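Local coordinates for protein Phikz039 (Pseudomonas phage phikz, PDB 3ZBP) that is a phage-encoded tubulin-like protein, PhuZ, and holds guanosine-5'-diphosphate in its nucleotide pocket, at residues S129-S134 with I164-N169; N143-L148 with D287-L292; A243-D248 with G264-E269; D250-I255 with D272-H277. All coordinates share one frame; numbering follows the deposited sequence.

Interaction 1 of 4, residues S129-S134 with I164-N169. With GDP (guanosine-5'-diphosphate), chain B.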
loop_
_atom_site.group_PDB
_atom_site.type_symbol
_atom_site.label_atom_id
_atom_site.label_comp_id
_atom_site.label_asym_id
_atom_site.label_seq_id
_atom_site.Cartn_x
_atom_site.Cartn_y
_atom_site.Cartn_z
ATOM N N SER A 129 0.470 -1.953 2.494
ATOM C CA SER A 129 0.162 -1.727 1.088
ATOM C C SER A 129 -0.449 -0.350 0.901
ATOM O O SER A 129 -1.280 0.083 1.702
ATOM C CB SER A 129 -0.817 -2.778 0.544
ATOM O OG SER A 129 -0.241 -4.066 0.553
ATOM N N VAL A 130 -0.030 0.322 -0.170
ATOM C CA VAL A 130 -0.639 1.572 -0.613
ATOM C C VAL A 130 -1.273 1.248 -1.947
ATOM O O VAL A 130 -0.565 0.949 -2.914
ATOM C CB VAL A 130 0.418 2.693 -0.771
ATOM C CG1 VAL A 130 -0.213 3.948 -1.378
ATOM C CG2 VAL A 130 1.031 3.024 0.592
ATOM N N VAL A 131 -2.605 1.269 -1.993
ATOM C CA VAL A 131 -3.333 0.727 -3.135
ATOM C C VAL A 131 -4.348 1.712 -3.719
ATOM O O VAL A 131 -4.703 2.689 -3.071
ATOM C CB VAL A 131 -4.051 -0.574 -2.765
ATOM C CG1 VAL A 131 -3.105 -1.535 -2.045
ATOM C CG2 VAL A 131 -5.280 -0.286 -1.897
ATOM N N ILE A 132 -4.804 1.447 -4.944
ATOM C CA ILE A 132 -5.734 2.330 -5.647
ATOM C C ILE A 132 -6.953 1.565 -6.152
ATOM O O ILE A 132 -6.815 0.642 -6.964
ATOM C CB ILE A 132 -5.071 2.977 -6.891
ATOM C CG1 ILE A 132 -3.859 3.817 -6.503
ATOM C CG2 ILE A 132 -6.090 3.833 -7.660
ATOM C CD1 ILE A 132 -2.885 4.076 -7.672
ATOM N N GLY A 133 -8.141 1.951 -5.684
ATOM C CA GLY A 133 -9.381 1.400 -6.198
ATOM C C GLY A 133 -9.865 2.223 -7.383
ATOM O O GLY A 133 -9.675 3.445 -7.417
ATOM N N SER A 134 -10.485 1.573 -8.362
ATOM C CA SER A 134 -10.980 2.313 -9.511
ATOM C C SER A 134 -12.223 1.689 -10.112
ATOM O O SER A 134 -12.578 0.538 -9.819
ATOM C CB SER A 134 -9.899 2.438 -10.590
ATOM O OG SER A 134 -9.454 1.159 -10.978
ATOM N N ILE A 164 -3.967 -2.014 4.800
ATOM C CA ILE A 164 -4.297 -1.407 3.529
ATOM C C ILE A 164 -4.461 0.102 3.670
ATOM O O ILE A 164 -5.346 0.569 4.392
ATOM C CB ILE A 164 -5.618 -1.977 2.994
ATOM C CG1 ILE A 164 -5.568 -3.506 2.919
ATOM C CG2 ILE A 164 -5.972 -1.330 1.654
ATOM C CD1 ILE A 164 -4.558 -4.053 1.911
ATOM N N ASN A 165 -3.601 0.858 2.991
ATOM C CA ASN A 165 -3.793 2.299 2.840
ATOM C C ASN A 165 -4.483 2.535 1.490
ATOM O O ASN A 165 -3.886 2.327 0.425
ATOM C CB ASN A 165 -2.450 3.041 2.955
ATOM C CG ASN A 165 -2.584 4.539 2.769
ATOM O OD1 ASN A 165 -2.091 5.091 1.781
ATOM N ND2 ASN A 165 -3.239 5.217 3.728
ATOM N N TYR A 166 -5.753 2.937 1.552
ATOM C CA TYR A 166 -6.639 2.949 0.380
ATOM C C TYR A 166 -6.817 4.337 -0.236
ATOM O O TYR A 166 -7.161 5.308 0.455
ATOM C CB TYR A 166 -8.009 2.367 0.768
ATOM C CG TYR A 166 -9.010 2.344 -0.356
ATOM C CD1 TYR A 166 -8.941 1.373 -1.353
ATOM C CD2 TYR A 166 -10.015 3.295 -0.430
ATOM C CE1 TYR A 166 -9.855 1.350 -2.388
ATOM C CE2 TYR A 166 -10.939 3.279 -1.472
ATOM C CZ TYR A 166 -10.853 2.306 -2.436
ATOM O OH TYR A 166 -11.753 2.284 -3.471
ATOM N N HIS A 167 -6.558 4.421 -1.538
ATOM C CA HIS A 167 -6.864 5.603 -2.319
ATOM C C HIS A 167 -7.840 5.212 -3.422
ATOM O O HIS A 167 -7.830 4.072 -3.897
ATOM C CB HIS A 167 -5.571 6.175 -2.901
ATOM C CG HIS A 167 -4.572 6.537 -1.851
ATOM N ND1 HIS A 167 -4.385 7.834 -1.424
ATOM C CD2 HIS A 167 -3.750 5.766 -1.105
ATOM C CE1 HIS A 167 -3.467 7.847 -0.473
ATOM N NE2 HIS A 167 -3.066 6.605 -0.258
ATOM N N GLU A 168 -8.694 6.145 -3.824
ATOM C CA GLU A 168 -9.708 5.834 -4.825
ATOM C C GLU A 168 -9.621 6.816 -5.992
ATOM O O GLU A 168 -9.496 8.028 -5.788
ATOM C CB GLU A 168 -11.103 5.850 -4.185
ATOM C CG GLU A 168 -12.213 5.299 -5.067
ATOM C CD GLU A 168 -13.487 5.023 -4.285
ATOM O OE1 GLU A 168 -13.458 4.162 -3.370
ATOM O OE2 GLU A 168 -14.519 5.665 -4.588
ATOM N N ASN A 169 -9.646 6.284 -7.213
ATOM C CA ASN A 169 -9.717 7.110 -8.413
ATOM C C ASN A 169 -11.129 7.661 -8.603
ATOM O O ASN A 169 -11.920 7.123 -9.379
ATOM C CB ASN A 169 -9.317 6.310 -9.647
ATOM C CG ASN A 169 -7.809 6.218 -9.827
ATOM O OD1 ASN A 169 -7.040 6.890 -9.127
ATOM N ND2 ASN A 169 -7.376 5.393 -10.785
HETATM P PB GDP B . -1.644 -3.291 -14.216
HETATM O O1B GDP B . -2.188 -4.521 -14.903
HETATM O O2B GDP B . -0.332 -2.872 -14.827
HETATM O O3B GDP B . -1.420 -3.621 -12.763
HETATM O O3A GDP B . -2.789 -2.150 -14.354
HETATM P PA GDP B . -2.591 -0.573 -14.107
HETATM O O1A GDP B . -1.867 -0.286 -12.828
HETATM O O2A GDP B . -1.836 0.063 -15.241
HETATM O "O5'" GDP B . -4.096 0.006 -14.202
HETATM C "C5'" GDP B . -5.194 -0.474 -13.435
HETATM C "C4'" GDP B . -6.097 0.671 -12.970
HETATM O "O4'" GDP B . -5.266 1.670 -12.370
HETATM C "C3'" GDP B . -6.890 1.390 -14.051
HETATM O "O3'" GDP B . -8.129 1.796 -13.448
HETATM C "C2'" GDP B . -6.102 2.652 -14.316
HETATM O "O2'" GDP B . -6.974 3.704 -14.726
HETATM C "C1'" GDP B . -5.510 2.953 -12.950
HETATM N N9 GDP B . -4.188 3.603 -13.019
HETATM C C8 GDP B . -3.204 3.265 -13.866
HETATM N N7 GDP B . -2.109 4.025 -13.653
HETATM C C5 GDP B . -2.386 4.865 -12.638
HETATM C C6 GDP B . -1.653 5.921 -11.920
HETATM O O6 GDP B . -0.476 6.204 -12.250
HETATM N N1 GDP B . -2.279 6.561 -10.920
HETATM C C2 GDP B . -3.545 6.253 -10.573
HETATM N N2 GDP B . -4.117 6.933 -9.555
HETATM N N3 GDP B . -4.278 5.292 -11.196
HETATM C C4 GDP B . -3.754 4.576 -12.215
#
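Strands 129-133 and 164-168 run parallel, their axes 4.6 Å apart at the closest and 30° apart in direction, with S129 beside I164 and G133 beside E168. They are the two strands of a beta-alpha-beta unit in the parallel, nucleotide-binding half of the tubulin-like fold. Helix 138-158 makes the crossover between them. Five backbone hydrogen bonds join the pair, from N165 N to S129 O at one end to N169 N to G133 O at the other. On one face, CG2 of V131 meets CG2 of I164 at 3.8 Å. The same methyl lies near CD1 of Y166, whose CE1 nears N and CA of G133, which has no side chain in the way. The ring reaches there because CG of Y166 is anti to the backbone N (chi1 179°). Y166 OH then bonds OE1 of E168 at 2.5 Å, and this carboxylate also pairs with R291 and R295. V130, I132, N165 and H167 share the other face. H167 NE2 donates to N165 OD1 at 2.7 Å, from above the amide plane, while N165 ND2 is bound to L224 O. CG2 of I132 packs against the amide of N169, and I132 CD1 lies 3.6 Å from GDP N2. N169 reads the guanine with both amide atoms: OD1 accepts from GDP N2 at 3.0 Å, and ND2 donates to GDP N3 at 3.1 Å.

Interaction 2 of 4, residues N143-L148 with D287-L292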
loop_
_atom_site.group_PDB
_atom_site.type_symbol
_atom_site.label_atom_id
_atom_site.label_comp_id
_atom_site.label_asym_id
_atom_site.label_seq_id
_atom_site.Cartn_x
_atom_site.Cartn_y
_atom_site.Cartn_z
ATOM N N ASN A 143 -12.179 -6.017 -11.130
ATOM C CA ASN A 143 -10.868 -6.335 -10.576
ATOM C C ASN A 143 -10.686 -5.706 -9.197
ATOM O O ASN A 143 -10.128 -6.336 -8.293
ATOM C CB ASN A 143 -9.754 -5.892 -11.522
ATOM C CG ASN A 143 -9.551 -6.854 -12.670
ATOM O OD1 ASN A 143 -10.089 -7.971 -12.662
ATOM N ND2 ASN A 143 -8.761 -6.441 -13.662
ATOM N N SER A 144 -11.168 -4.476 -9.024
ATOM C CA SER A 144 -11.060 -3.821 -7.719
ATOM C C SER A 144 -11.876 -4.594 -6.672
ATOM O O SER A 144 -11.456 -4.728 -5.518
ATOM C CB SER A 144 -11.493 -2.347 -7.780
ATOM O OG SER A 144 -10.668 -1.598 -8.663
ATOM N N SER A 145 -13.035 -5.111 -7.075
ATOM C CA SER A 145 -13.837 -5.929 -6.164
ATOM C C SER A 145 -13.085 -7.207 -5.817
ATOM O O SER A 145 -13.055 -7.629 -4.653
ATOM C CB SER A 145 -15.193 -6.289 -6.784
ATOM O OG SER A 145 -15.874 -5.121 -7.199
ATOM N N GLY A 146 -12.488 -7.826 -6.832
ATOM C CA GLY A 146 -11.716 -9.038 -6.626
ATOM C C GLY A 146 -10.533 -8.797 -5.711
ATOM O O GLY A 146 -10.194 -9.654 -4.882
ATOM N N SER A 147 -9.896 -7.637 -5.847
ATOM C CA SER A 147 -8.736 -7.335 -5.011
ATOM C C SER A 147 -9.111 -7.240 -3.538
ATOM O O SER A 147 -8.319 -7.599 -2.673
ATOM C CB SER A 147 -8.043 -6.050 -5.466
ATOM O OG SER A 147 -7.393 -6.257 -6.703
ATOM N N LEU A 148 -10.311 -6.746 -3.255
ATOM C CA LEU A 148 -10.768 -6.634 -1.872
ATOM C C LEU A 148 -10.828 -8.021 -1.256
ATOM O O LEU A 148 -10.385 -8.224 -0.123
ATOM C CB LEU A 148 -12.135 -5.949 -1.802
ATOM C CG LEU A 148 -12.199 -4.453 -2.117
ATOM C CD1 LEU A 148 -13.658 -4.023 -2.340
ATOM C CD2 LEU A 148 -11.548 -3.605 -1.003
ATOM N N ASP A 287 -18.338 -2.625 2.408
ATOM C CA ASP A 287 -18.636 -1.203 2.277
ATOM C C ASP A 287 -17.916 -0.564 1.096
ATOM O O ASP A 287 -18.480 0.275 0.391
ATOM C CB ASP A 287 -18.226 -0.453 3.545
ATOM C CG ASP A 287 -19.220 -0.616 4.668
ATOM O OD1 ASP A 287 -20.316 -1.166 4.421
ATOM O OD2 ASP A 287 -18.895 -0.199 5.801
ATOM N N ILE A 288 -16.653 -0.935 0.900
ATOM C CA ILE A 288 -15.884 -0.359 -0.202
ATOM C C ILE A 288 -16.405 -0.862 -1.553
ATOM O O ILE A 288 -16.527 -0.086 -2.494
ATOM C CB ILE A 288 -14.379 -0.628 -0.055
ATOM C CG1 ILE A 288 -13.878 -0.080 1.284
ATOM C CG2 ILE A 288 -13.595 0.001 -1.208
ATOM C CD1 ILE A 288 -12.375 -0.107 1.405
ATOM N N ARG A 289 -16.726 -2.152 -1.636
ATOM C CA ARG A 289 -17.300 -2.730 -2.852
ATOM C C ARG A 289 -18.590 -2.006 -3.245
ATOM O O ARG A 289 -18.755 -1.606 -4.399
ATOM C CB ARG A 289 -17.575 -4.234 -2.681
ATOM C CG ARG A 289 -18.090 -4.903 -3.968
ATOM C CD ARG A 289 -18.529 -6.361 -3.793
ATOM N NE ARG A 289 -19.556 -6.538 -2.768
ATOM C CZ ARG A 289 -20.853 -6.305 -2.956
ATOM N NH1 ARG A 289 -21.291 -5.869 -4.131
ATOM N NH2 ARG A 289 -21.714 -6.497 -1.961
ATOM N N LYS A 290 -19.489 -1.821 -2.282
ATOM C CA LYS A 290 -20.769 -1.164 -2.554
ATOM C C LYS A 290 -20.589 0.254 -3.071
ATOM O O LYS A 290 -21.298 0.673 -3.977
ATOM C CB LYS A 290 -21.666 -1.177 -1.309
ATOM C CG LYS A 290 -22.150 -2.576 -0.953
ATOM C CD LYS A 290 -23.028 -2.596 0.303
ATOM C CE LYS A 290 -23.497 -4.023 0.604
ATOM N NZ LYS A 290 -23.773 -4.265 2.054
ATOM N N ARG A 291 -19.640 0.987 -2.496
ATOM C CA ARG A 291 -19.367 2.352 -2.925
ATOM C C ARG A 291 -18.884 2.350 -4.376
ATOM O O ARG A 291 -19.416 3.079 -5.215
ATOM C CB ARG A 291 -18.307 3.000 -2.026
ATOM C CG ARG A 291 -18.168 4.514 -2.212
ATOM C CD ARG A 291 -16.770 5.010 -1.818
ATOM N NE ARG A 291 -16.227 4.292 -0.660
ATOM C CZ ARG A 291 -14.983 4.430 -0.204
ATOM N NH1 ARG A 291 -14.142 5.266 -0.804
ATOM N NH2 ARG A 291 -14.576 3.739 0.856
ATOM N N LEU A 292 -17.878 1.527 -4.667
ATOM C CA LEU A 292 -17.359 1.400 -6.030
ATOM C C LEU A 292 -18.493 1.097 -7.002
ATOM O O LEU A 292 -18.580 1.704 -8.076
ATOM C CB LEU A 292 -16.306 0.293 -6.109
ATOM C CG LEU A 292 -15.004 0.457 -5.307
ATOM C CD1 LEU A 292 -14.168 -0.820 -5.396
ATOM C CD2 LEU A 292 -14.172 1.649 -5.779
#
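L148 CG is anti to its carbonyl carbon (chi1 -71°), and L292 CG likewise (chi1 -64°). With chi2 extended in both, CD1 of L148 comes up to the backbone of R289 and CD1 of L292 to S144. The two helices run almost antiparallel, at 176°, with axes 9.9 Å apart. L148 makes the largest single contribution. Its CD1 sits 3.7 Å from R289 N and 3.9 Å from R289 CB. Its CD2 meets CG2 of I288 at 4.2 Å, the two side chains crossing at a slant. One turn along, CB of S144 touches L292 CD1 at 3.9 Å. OG of S145 lies against the aliphatic CG of R289 at 3.9 Å. The serine hydroxyls have partners outside the contact: L141 O for S145, and for S144 S140 O and, probably, S134 O, which compete for its one proton. The R289 chain bends at chi3, and NH1 pairs with E293. The contact is van der Waals packing, mostly of L148, I288 and L292. Helix 138-158 is the crossover helix of the nucleotide-binding half, and helix 285-302 follows strand 275-282, the final strand in the chain. I288 and L292 also pack on Y166 of strand 163-168, so helix 285-302 lies against both helix 138-158 and the sheet.

Interaction 3 of 4, residues A243-D248 with G264-E269; sequences ASLYTD and GYADPE
Three backbone hydrogen bonds hold S244-Y246 to G264-A266. G264 N donates to S244 O at 2.9 Å, and Y246 N to G264 O at 3.1 Å. The third, A266 N to Y246 O at 2.9 Å, is more bent: its N-H...O angle is 142°, and the donor stands 45° out of the carbonyl plane. CD1 of L245 lies 3.7 Å from G264 C, where the glycine has no side chain to block it. CG of L245 also meets CB of A266 at 4.0 Å. Y246 brings the edge of its ring to G264 O. Past the strand ends, CG2 of T247 packs on A266 CB at 3.8 Å. Its methyl faces that way with OG1 held between the backbone N and the carbonyl carbon (chi1 56°). CG of P268 lies 3.3 Å from T247 O. The pairing is parallel and sets strand 262-265 at the outer end of the mixed sheet, in the C-terminal domain of this phage tubulin-like protein. Helices 249-252 and 255-260 make the connection between the two strands. On its other flank strand 239-246 pairs with strand 275-282. There T247 OG1 has one proton for F273 O, the stronger partner, and D274 O, and S244 OG probably bonds H277 ND1. The Y246 ring rests on V253 and T257, and Y265 on P249 and V258. Beyond A266, D267 OD1 accepts from E269 N in an Asx turn.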
loop_
_atom_site.group_PDB
_atom_site.type_symbol
_atom_site.label_atom_id
_atom_site.label_comp_id
_atom_site.label_asym_id
_atom_site.label_seq_id
_atom_site.Cartn_x
_atom_site.Cartn_y
_atom_site.Cartn_z
ATOM N N ALA A 243 -0.045 4.772 15.699
ATOM C CA ALA A 243 1.301 5.301 15.912
ATOM C C ALA A 243 1.291 6.801 15.663
ATOM O O ALA A 243 0.752 7.253 14.656
ATOM C CB ALA A 243 2.301 4.620 14.988
ATOM N N SER A 244 1.898 7.573 16.563
ATOM C CA SER A 244 1.916 9.026 16.415
ATOM C C SER A 244 3.300 9.643 16.647
ATOM O O SER A 244 4.016 9.275 17.582
ATOM C CB SER A 244 0.891 9.659 17.358
ATOM O OG SER A 244 -0.423 9.265 17.006
ATOM N N LEU A 245 3.652 10.587 15.785
ATOM C CA LEU A 245 4.943 11.256 15.809
ATOM C C LEU A 245 4.720 12.756 16.087
ATOM O O LEU A 245 3.975 13.422 15.363
ATOM C CB LEU A 245 5.609 11.053 14.443
ATOM C CG LEU A 245 7.123 10.986 14.310
ATOM C CD1 LEU A 245 7.713 10.036 15.348
ATOM C CD2 LEU A 245 7.513 10.543 12.881
ATOM N N TYR A 246 5.343 13.285 17.139
ATOM C CA TYR A 246 5.120 14.678 17.540
ATOM C C TYR A 246 6.443 15.447 17.575
ATOM O O TYR A 246 7.444 14.925 18.087
ATOM C CB TYR A 246 4.528 14.748 18.952
ATOM C CG TYR A 246 3.239 13.984 19.196
ATOM C CD1 TYR A 246 3.259 12.625 19.463
ATOM C CD2 TYR A 246 2.010 14.635 19.196
ATOM C CE1 TYR A 246 2.083 11.921 19.714
ATOM C CE2 TYR A 246 0.824 13.940 19.434
ATOM C CZ TYR A 246 0.870 12.585 19.691
ATOM O OH TYR A 246 -0.300 11.884 19.927
ATOM N N THR A 247 6.438 16.685 17.072
ATOM C CA THR A 247 7.599 17.582 17.206
ATOM C C THR A 247 7.515 18.448 18.459
ATOM O O THR A 247 8.504 19.071 18.859
ATOM C CB THR A 247 7.818 18.496 15.966
ATOM O OG1 THR A 247 6.628 19.252 15.687
ATOM C CG2 THR A 247 8.181 17.661 14.745
ATOM N N ASP A 248 6.353 18.467 19.101
ATOM C CA ASP A 248 6.195 19.265 20.327
ATOM C C ASP A 248 5.509 18.485 21.452
ATOM O O ASP A 248 4.404 18.842 21.883
ATOM C CB ASP A 248 5.411 20.545 20.017
ATOM C CG ASP A 248 5.397 21.530 21.176
ATOM O OD1 ASP A 248 6.057 21.277 22.214
ATOM O OD2 ASP A 248 4.721 22.571 21.031
ATOM N N GLY A 264 6.192 8.498 19.290
ATOM C CA GLY A 264 7.570 8.840 18.991
ATOM C C GLY A 264 7.735 10.347 18.993
ATOM O O GLY A 264 6.771 11.085 18.772
ATOM N N TYR A 265 8.952 10.808 19.257
ATOM C CA TYR A 265 9.245 12.233 19.233
ATOM C C TYR A 265 10.157 12.570 18.048
ATOM O O TYR A 265 11.295 12.109 17.980
ATOM C CB TYR A 265 9.907 12.641 20.555
ATOM C CG TYR A 265 9.160 12.125 21.775
ATOM C CD1 TYR A 265 7.789 12.300 21.895
ATOM C CD2 TYR A 265 9.823 11.430 22.788
ATOM C CE1 TYR A 265 7.093 11.816 23.000
ATOM C CE2 TYR A 265 9.134 10.943 23.899
ATOM C CZ TYR A 265 7.770 11.144 23.994
ATOM O OH TYR A 265 7.070 10.674 25.081
ATOM N N ALA A 266 9.642 13.365 17.115
ATOM C CA ALA A 266 10.431 13.866 15.991
ATOM C C ALA A 266 11.157 15.163 16.365
ATOM O O ALA A 266 10.567 16.063 16.964
ATOM C CB ALA A 266 9.535 14.097 14.773
ATOM N N ASP A 267 12.430 15.253 15.988
ATOM C CA ASP A 267 13.283 16.391 16.326
ATOM C C ASP A 267 12.815 17.668 15.604
ATOM O O ASP A 267 12.848 17.732 14.371
ATOM C CB ASP A 267 14.711 16.036 15.898
ATOM C CG ASP A 267 15.741 17.066 16.324
ATOM O OD1 ASP A 267 15.364 18.158 16.807
ATOM O OD2 ASP A 267 16.947 16.784 16.143
ATOM N N PRO A 268 12.382 18.695 16.364
ATOM C CA PRO A 268 11.907 19.924 15.715
ATOM C C PRO A 268 13.045 20.689 15.027
ATOM O O PRO A 268 12.772 21.631 14.278
ATOM C CB PRO A 268 11.374 20.776 16.882
ATOM C CG PRO A 268 11.561 19.972 18.123
ATOM C CD PRO A 268 12.501 18.851 17.825
ATOM N N GLU A 269 14.296 20.320 15.299
ATOM C CA GLU A 269 15.435 20.931 14.608
ATOM C C GLU A 269 15.567 20.369 13.198
ATOM O O GLU A 269 16.288 20.924 12.364
ATOM C CB GLU A 269 16.748 20.671 15.359
ATOM C CG GLU A 269 16.869 21.338 16.731
ATOM C CD GLU A 269 16.856 22.855 16.656
ATOM O OE1 GLU A 269 17.132 23.428 15.571
ATOM O OE2 GLU A 269 16.567 23.478 17.694
#

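Interaction 4 of 4, residues D250-I255 with D272-H277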
loop_
_atom_site.group_PDB
_atom_site.type_symbol
_atom_site.label_atom_id
_atom_site.label_comp_id
_atom_site.label_asym_id
_atom_site.label_seq_id
_atom_site.Cartn_x
_atom_site.Cartn_y
_atom_site.Cartn_z
ATOM N N ASP A 250 6.125 18.399 24.579
ATOM C CA ASP A 250 5.910 19.225 25.771
ATOM C C ASP A 250 4.472 19.748 25.779
ATOM O O ASP A 250 3.828 19.799 26.820
ATOM C CB ASP A 250 6.886 20.417 25.820
ATOM C CG ASP A 250 8.306 20.025 26.218
ATOM O OD1 ASP A 250 8.675 18.830 26.198
ATOM O OD2 ASP A 250 9.081 20.942 26.542
ATOM N N ARG A 251 3.972 20.111 24.602
ATOM C CA ARG A 251 2.619 20.645 24.446
ATOM C C ARG A 251 1.600 19.513 24.259
ATOM O O ARG A 251 0.499 19.547 24.837
ATOM C CB ARG A 251 2.570 21.580 23.220
ATOM C CG ARG A 251 1.295 22.445 23.062
ATOM C CD ARG A 251 0.726 22.449 21.616
ATOM N NE ARG A 251 1.703 22.832 20.591
ATOM C CZ ARG A 251 1.730 22.348 19.347
ATOM N NH1 ARG A 251 0.841 21.448 18.948
ATOM N NH2 ARG A 251 2.663 22.756 18.493
ATOM N N ASP A 252 1.978 18.501 23.472
ATOM C CA ASP A 252 1.006 17.546 22.925
ATOM C C ASP A 252 0.963 16.126 23.510
ATOM O O ASP A 252 0.019 15.389 23.244
ATOM C CB ASP A 252 1.194 17.432 21.408
ATOM C CG ASP A 252 0.946 18.742 20.680
ATOM O OD1 ASP A 252 0.050 19.508 21.097
ATOM O OD2 ASP A 252 1.652 19.000 19.681
ATOM N N VAL A 253 1.968 15.726 24.285
ATOM C CA VAL A 253 2.040 14.330 24.738
ATOM C C VAL A 253 1.922 14.140 26.257
ATOM O O VAL A 253 2.789 14.583 27.010
ATOM C CB VAL A 253 3.331 13.668 24.262
ATOM C CG1 VAL A 253 3.469 12.271 24.866
ATOM C CG2 VAL A 253 3.348 13.600 22.740
ATOM N N SER A 254 0.847 13.473 26.689
ATOM C CA SER A 254 0.643 13.131 28.097
ATOM C C SER A 254 1.119 11.705 28.334
ATOM O O SER A 254 1.429 10.992 27.378
ATOM C CB SER A 254 -0.838 13.190 28.447
ATOM O OG SER A 254 -1.523 12.152 27.765
ATOM N N ILE A 255 1.159 11.277 29.598
ATOM C CA ILE A 255 1.604 9.919 29.898
ATOM C C ILE A 255 0.545 8.929 29.425
ATOM O O ILE A 255 0.862 7.799 29.026
ATOM C CB ILE A 255 1.947 9.698 31.392
ATOM C CG1 ILE A 255 2.667 8.359 31.566
ATOM C CG2 ILE A 255 0.701 9.683 32.263
ATOM C CD1 ILE A 255 4.026 8.311 30.911
ATOM N N ASP A 272 9.624 19.499 9.950
ATOM C CA ASP A 272 8.852 20.734 9.850
ATOM C C ASP A 272 7.373 20.586 10.216
ATOM O O ASP A 272 6.686 21.584 10.442
ATOM C CB ASP A 272 9.003 21.333 8.448
ATOM C CG ASP A 272 10.458 21.403 8.001
ATOM O OD1 ASP A 272 11.350 21.476 8.878
ATOM O OD2 ASP A 272 10.712 21.367 6.775
ATOM N N PHE A 273 6.892 19.347 10.291
ATOM C CA PHE A 273 5.489 19.094 10.632
ATOM C C PHE A 273 5.227 19.257 12.123
ATOM O O PHE A 273 6.153 19.206 12.931
ATOM C CB PHE A 273 5.041 17.698 10.161
ATOM C CG PHE A 273 5.799 16.541 10.804
ATOM C CD1 PHE A 273 5.372 15.988 12.007
ATOM C CD2 PHE A 273 6.908 15.986 10.181
ATOM C CE1 PHE A 273 6.062 14.927 12.592
ATOM C CE2 PHE A 273 7.598 14.927 10.752
ATOM C CZ PHE A 273 7.173 14.393 11.959
ATOM N N ASP A 274 3.960 19.458 12.476
ATOM C CA ASP A 274 3.526 19.491 13.867
ATOM C C ASP A 274 3.377 18.069 14.412
ATOM O O ASP A 274 4.073 17.686 15.359
ATOM C CB ASP A 274 2.198 20.250 13.975
ATOM C CG ASP A 274 1.649 20.292 15.396
ATOM O OD1 ASP A 274 2.343 19.845 16.330
ATOM O OD2 ASP A 274 0.507 20.767 15.580
ATOM N N GLN A 275 2.464 17.293 13.826
ATOM C CA GLN A 275 2.263 15.916 14.259
ATOM C C GLN A 275 1.718 15.043 13.126
ATOM O O GLN A 275 1.026 15.541 12.231
ATOM C CB GLN A 275 1.366 15.861 15.506
ATOM C CG GLN A 275 0.026 16.556 15.382
ATOM C CD GLN A 275 -0.754 16.583 16.698
ATOM O OE1 GLN A 275 -1.710 15.822 16.891
ATOM N NE2 GLN A 275 -0.369 17.482 17.594
ATOM N N MET A 276 2.063 13.755 13.147
ATOM C CA MET A 276 1.560 12.802 12.161
ATOM C C MET A 276 0.979 11.589 12.861
ATOM O O MET A 276 1.597 11.036 13.771
ATOM C CB MET A 276 2.667 12.367 11.200
ATOM C CG MET A 276 3.009 13.408 10.155
ATOM S SD MET A 276 4.046 12.771 8.818
ATOM C CE MET A 276 5.415 12.050 9.724
ATOM N N HIS A 277 -0.207 11.173 12.429
ATOM C CA HIS A 277 -0.896 10.054 13.053
ATOM C C HIS A 277 -1.169 8.950 12.050
ATOM O O HIS A 277 -1.685 9.197 10.958
ATOM C CB HIS A 277 -2.202 10.528 13.682
ATOM C CG HIS A 277 -2.007 11.614 14.692
ATOM N ND1 HIS A 277 -1.520 11.365 15.958
ATOM C CD2 HIS A 277 -2.198 12.949 14.615
ATOM C CE1 HIS A 277 -1.433 12.504 16.623
ATOM N NE2 HIS A 277 -1.846 13.480 15.837
HETATM O O HOH W 1 3.647 17.947 18.239
#
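R251, D252 and D274 form a salt-bridge network that ties the end of helix 249-252 to the residue just before strand 275-282. The contact belongs to the C-terminal domain of the tubulin-like fold. It is small and partly buried: R251 is exposed while Q275 is buried. Among the ionic contacts, R251 NH1 is central. It pairs with D252 OD2 of its own helix at 2.7 Å, the shortest of the ion pairs of NH1. It also reaches both carboxylate oxygens of D274, OD1 at 3.4 Å and OD2 at 3.5 Å, and both bonds are weak. D274 OD1 comes at the edge of the guanidinium, near its plane, while the two flat groups are turned 67° against each other. The R251 chain bends at chi2 and chi3 to get there, and its NE pairs with D248. The two carboxylates are also near each other, with D252 OD2 3.5 Å from D274 OD1. R251 NH1 lies close to both oxygens and probably offsets their like charge. Water supplies a second kind of link. One molecule donates to D252 OD2 at 2.7 Å and to the backbone D274 O at 2.9 Å, though other acceptors also compete for its protons. The polar contacts of Q275 come last. Its CG sits between the backbone N and the carbonyl carbon (chi1 54°), and the extended chain brings NE2 to 3.3 Å from D252 OD2. The other amide atom, OE1, accepts from H277 NE2 at 2.6 Å, with OE1 in the plane of the imidazole.

In the fold
Interactions 1, 3 and 4 include strands of one mixed sheet; interaction 2 joins two helices packed beside it. The four fall into two groups. Interactions 1 and 2 have centres 11 Å apart and touch: Y166 OH packs on L292 CD2 at 3.4 Å, and E168 OE1 lies 3.6 Å from L292 CD2. Interaction 1 contacts the GDP directly; in interaction 2 the S144 side chain is about 6 Å from it. Interactions 3 and 4 lie with centres 6 Å apart, and Y246 OH packs against H277 CE1 at 3.5 Å. Centres of interactions 1 and 3 are about 27 Å apart. The loop closed by interaction 2 contains both C-terminal contacts.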